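Local coordinates for putative polyphosphate kinase 2 family protein (Arthrobacter aurescens, PDB 3RHF) that probably works as a polyphosphate kinase of the PPK2 family, moving phosphate between polyphosphate and nucleotides on a P-loop-type alpha/beta/alpha fold, at residues K190-Q193 and K194-L197; S141-E144 and D145-I148. One frame throughout, in Å; residues are numbered along the deposited sequence.

Interaction 1 of 2, residues K190-Q193 and K194-L197; sequences KDEQ and KKRL
Glu192 meets Arg196 because its CG stands anti to the backbone N (chi1 -167°) and the chain then bends at chi2, while Arg196 runs extended from CG to NE: an i to i+4 salt bridge on the first turns of helix 190-202, which follows strand 179-187 of the parallel sheet. OE2 of Glu192 offers its anti lone pair to Arg196 NE at 3.0 Å, at the guanidinium edge and tilted slightly from its plane. A weak second bond comes from Arg196 NH2 to the same oxygen. With both N-H groups on OE2 and the two planes 79° apart, this is far from the flat pairing that would use both oxygens. The outer nitrogens of Arg196 also have backbone partners, NH1 on Thr85 O and NH2 on Ala247 O, which tie the helix to two loops; a citrate and a phosphate, probably from the crystallisation liquor, lie about 6 Å from this side chain and may mark an anion pocket. Without the guanidinium, with an alanine here, the Glu192 carboxylate would probably lose its charged mate, and Thr85 O and Ala247 O these donors. Elsewhere on the helix, Gln193 OE1 lies 3.5 Å from Leu197 CD1 while accepting a bond from Arg218. A water bonded to Lys195 NZ at 3.0 Å also donates, weakly, to Glu192 OE1.

Interaction 2 of 2, residues S141-E144 and D145-I148; sequences SQYE and DVLI
Tyr143 meets Leu147 at its CB and Val146 at ring atom CD1. The CB lies 4.2 Å from Leu147 CD1, and with CG anti to the carbonyl carbon (chi1 -71°) the ring sets off beside Val146, both side chains pointing the same way. CD1 of the ring touches Val146 CG2 obliquely at 4.2 Å. The ring also packs edge-to-face with Trp242, and at the tip OH is hydrogen-bonded to Glu171 OE2 and Lys183 NZ, which fix the hydroxyl of this buried residue between an acid and a lysine. The chain here is a tight turn after strand 135-139 of the P-loop-type sheet, leading into helix 148-151. An ST turn starts it: Ser141 OG accepts from Tyr143 N at 3.1 Å, nearly straight at 163°, and also bonds Gln81 OE1 of strand 75-82. Three i to i+3 backbone bonds then wind the segment on, Asp145 N to Gln142 O, Val146 N to Tyr143 O and Leu147 N to Glu144 O. Val146 CG2 and Leu147 CG close on Tyr143 O, at 3.3 Å and 3.4 Å. Glu144 OE2 accepts from Gln81 NE2. A water lies 2.8 Å from both Ser141 O and Asp145 OD2, positioned to donate to either, though it has more acceptors in reach than protons.

Both interactions are local, and both follow strands of the same parallel sheet: the turn 141-148 comes after strand 135-139, and the helical residues 190-197 come after strand 179-187. Their centres lie about 22 Å apart and their nearest atoms about 12 Å, without touching. Interaction 1 is a regular helix farther from the chain centre, with an ionic pair, an exposed Lys195 and the second subunit against Lys194 and Leu197. Interaction 2 lies nearer the centre as an irregular turn; its apolar groups pack on helices 157-176 and 221-235, and no other chain touches it. Helix 221-235 borders both, through Trp221 at interaction 1 and residues such as Tyr228 at interaction 2.

Interaction 1 of 2, residues K190-Q193 and K194-L197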
# COMPACT_ATOMS: atom_id res chain seq x y z
N LYS A 190 17.59 1.39 -24.76
CA LYS A 190 18.92 1.62 -24.13
C LYS A 190 19.24 3.12 -23.95
O LYS A 190 19.81 3.50 -22.94
CB LYS A 190 20.06 0.91 -24.89
CG LYS A 190 21.38 0.73 -24.06
CD LYS A 190 22.56 0.32 -24.95
CE LYS A 190 23.83 -0.04 -24.12
NZ LYS A 190 25.00 -0.62 -24.91
N ASP A 191 18.80 3.98 -24.85
CA ASP A 191 19.04 5.41 -24.65
C ASP A 191 18.19 6.07 -23.58
O ASP A 191 18.68 6.94 -22.84
CB ASP A 191 18.83 6.18 -25.95
CG ASP A 191 19.96 5.98 -26.92
OD1 ASP A 191 21.10 5.60 -26.44
OD2 ASP A 191 19.68 6.19 -28.13
N GLU A 192 16.91 5.69 -23.52
CA GLU A 192 16.03 6.11 -22.43
C GLU A 192 16.63 5.79 -21.05
O GLU A 192 16.54 6.62 -20.15
CB GLU A 192 14.64 5.47 -22.55
CG GLU A 192 13.57 6.10 -21.65
CD GLU A 192 13.33 7.59 -21.89
OE1 GLU A 192 13.45 8.06 -23.04
OE2 GLU A 192 13.01 8.29 -20.92
N GLN A 193 17.23 4.61 -20.89
CA GLN A 193 17.86 4.30 -19.62
C GLN A 193 18.98 5.31 -19.31
O GLN A 193 19.09 5.82 -18.18
CB GLN A 193 18.46 2.91 -19.65
CG GLN A 193 18.40 2.22 -18.39
CD GLN A 193 19.69 1.61 -17.93
OE1 GLN A 193 20.75 2.14 -18.22
NE2 GLN A 193 19.60 0.53 -17.11
N LYS A 194 19.80 5.59 -20.32
CA LYS A 194 20.88 6.56 -20.20
C LYS A 194 20.32 7.92 -19.81
O LYS A 194 20.81 8.55 -18.88
CB LYS A 194 21.71 6.62 -21.50
CG LYS A 194 22.66 7.80 -21.56
CD LYS A 194 23.98 7.52 -22.35
CE LYS A 194 23.80 7.31 -23.85
NZ LYS A 194 25.16 7.20 -24.53
N LYS A 195 19.28 8.36 -20.51
CA LYS A 195 18.62 9.62 -20.19
C LYS A 195 18.14 9.63 -18.73
O LYS A 195 18.24 10.62 -18.04
CB LYS A 195 17.45 9.81 -21.15
CG LYS A 195 16.92 11.25 -21.27
CD LYS A 195 15.54 11.33 -22.01
CE LYS A 195 14.64 12.56 -21.61
NZ LYS A 195 13.20 12.36 -22.10
N ARG A 196 17.63 8.49 -18.27
CA ARG A 196 17.13 8.42 -16.91
C ARG A 196 18.25 8.41 -15.85
O ARG A 196 18.10 9.08 -14.83
CB ARG A 196 16.12 7.27 -16.74
CG ARG A 196 14.84 7.58 -17.48
CD ARG A 196 13.83 6.47 -17.47
NE ARG A 196 12.72 6.75 -18.39
CZ ARG A 196 11.58 6.05 -18.44
NH1 ARG A 196 11.37 5.03 -17.61
NH2 ARG A 196 10.69 6.31 -19.34
N LEU A 197 19.34 7.68 -16.08
CA LEU A 197 20.43 7.68 -15.10
C LEU A 197 21.06 9.06 -15.03
O LEU A 197 21.41 9.55 -13.93
CB LEU A 197 21.49 6.65 -15.42
CG LEU A 197 21.09 5.19 -15.27
CD1 LEU A 197 22.15 4.35 -15.92
CD2 LEU A 197 20.92 4.81 -13.80
O HOH W 1 11.37 10.02 -22.63

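Interaction 2 of 2, residues S141-E144 and D145-I148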
# COMPACT_ATOMS: atom_id res chain seq x y z
N SER A 141 10.14 -11.05 -10.07
CA SER A 141 9.43 -12.30 -9.95
C SER A 141 10.30 -13.56 -10.12
O SER A 141 11.54 -13.52 -9.95
CB SER A 141 8.34 -12.33 -10.99
OG SER A 141 8.91 -12.67 -12.23
N GLN A 142 9.64 -14.67 -10.42
CA GLN A 142 10.31 -15.93 -10.70
C GLN A 142 11.20 -15.87 -11.97
O GLN A 142 12.15 -16.64 -12.10
CB GLN A 142 9.30 -17.06 -10.82
CG GLN A 142 8.29 -16.96 -11.98
CD GLN A 142 7.06 -16.19 -11.61
OE1 GLN A 142 7.06 -15.44 -10.62
NE2 GLN A 142 5.97 -16.36 -12.41
N TYR A 143 10.89 -14.93 -12.85
CA TYR A 143 11.62 -14.73 -14.07
C TYR A 143 13.05 -14.25 -13.85
O TYR A 143 13.91 -14.50 -14.70
CB TYR A 143 10.85 -13.80 -15.01
CG TYR A 143 9.64 -14.54 -15.56
CD1 TYR A 143 9.75 -15.35 -16.66
CD2 TYR A 143 8.40 -14.45 -14.94
CE1 TYR A 143 8.62 -16.05 -17.17
CE2 TYR A 143 7.28 -15.14 -15.42
CZ TYR A 143 7.41 -15.96 -16.53
OH TYR A 143 6.29 -16.62 -17.00
N GLU A 144 13.32 -13.59 -12.73
CA GLU A 144 14.68 -13.15 -12.46
C GLU A 144 15.63 -14.32 -12.63
O GLU A 144 16.78 -14.13 -13.12
CB GLU A 144 14.85 -12.57 -11.06
CG GLU A 144 14.16 -11.23 -10.86
CD GLU A 144 14.83 -10.09 -11.61
OE1 GLU A 144 15.90 -9.66 -11.19
OE2 GLU A 144 14.28 -9.60 -12.61
N ASP A 145 15.13 -15.53 -12.29
CA ASP A 145 15.97 -16.71 -12.31
C ASP A 145 16.19 -17.28 -13.71
O ASP A 145 16.93 -18.22 -13.84
CB ASP A 145 15.44 -17.76 -11.37
CG ASP A 145 15.53 -17.31 -9.93
OD1 ASP A 145 16.66 -17.25 -9.40
OD2 ASP A 145 14.47 -17.01 -9.33
N VAL A 146 15.54 -16.73 -14.74
CA VAL A 146 15.96 -17.00 -16.11
C VAL A 146 16.43 -15.77 -16.90
O VAL A 146 16.50 -15.82 -18.14
CB VAL A 146 14.86 -17.69 -16.91
CG1 VAL A 146 14.53 -18.99 -16.26
CG2 VAL A 146 13.63 -16.79 -17.06
N LEU A 147 16.74 -14.68 -16.21
CA LEU A 147 17.22 -13.45 -16.86
C LEU A 147 18.64 -13.13 -16.40
O LEU A 147 19.58 -13.33 -17.12
CB LEU A 147 16.29 -12.25 -16.60
CG LEU A 147 14.89 -12.40 -17.18
CD1 LEU A 147 13.93 -11.45 -16.51
CD2 LEU A 147 14.89 -12.25 -18.70
N ILE A 148 18.78 -12.63 -15.18
CA ILE A 148 20.06 -12.25 -14.68
C ILE A 148 20.95 -13.51 -14.75
O ILE A 148 22.06 -13.48 -15.28
CB ILE A 148 19.93 -11.56 -13.27
CG1 ILE A 148 21.23 -10.83 -12.89
CG2 ILE A 148 19.61 -12.51 -12.18
CD1 ILE A 148 21.08 -9.78 -11.72
O HOH W 2 13.67 -14.52 -8.44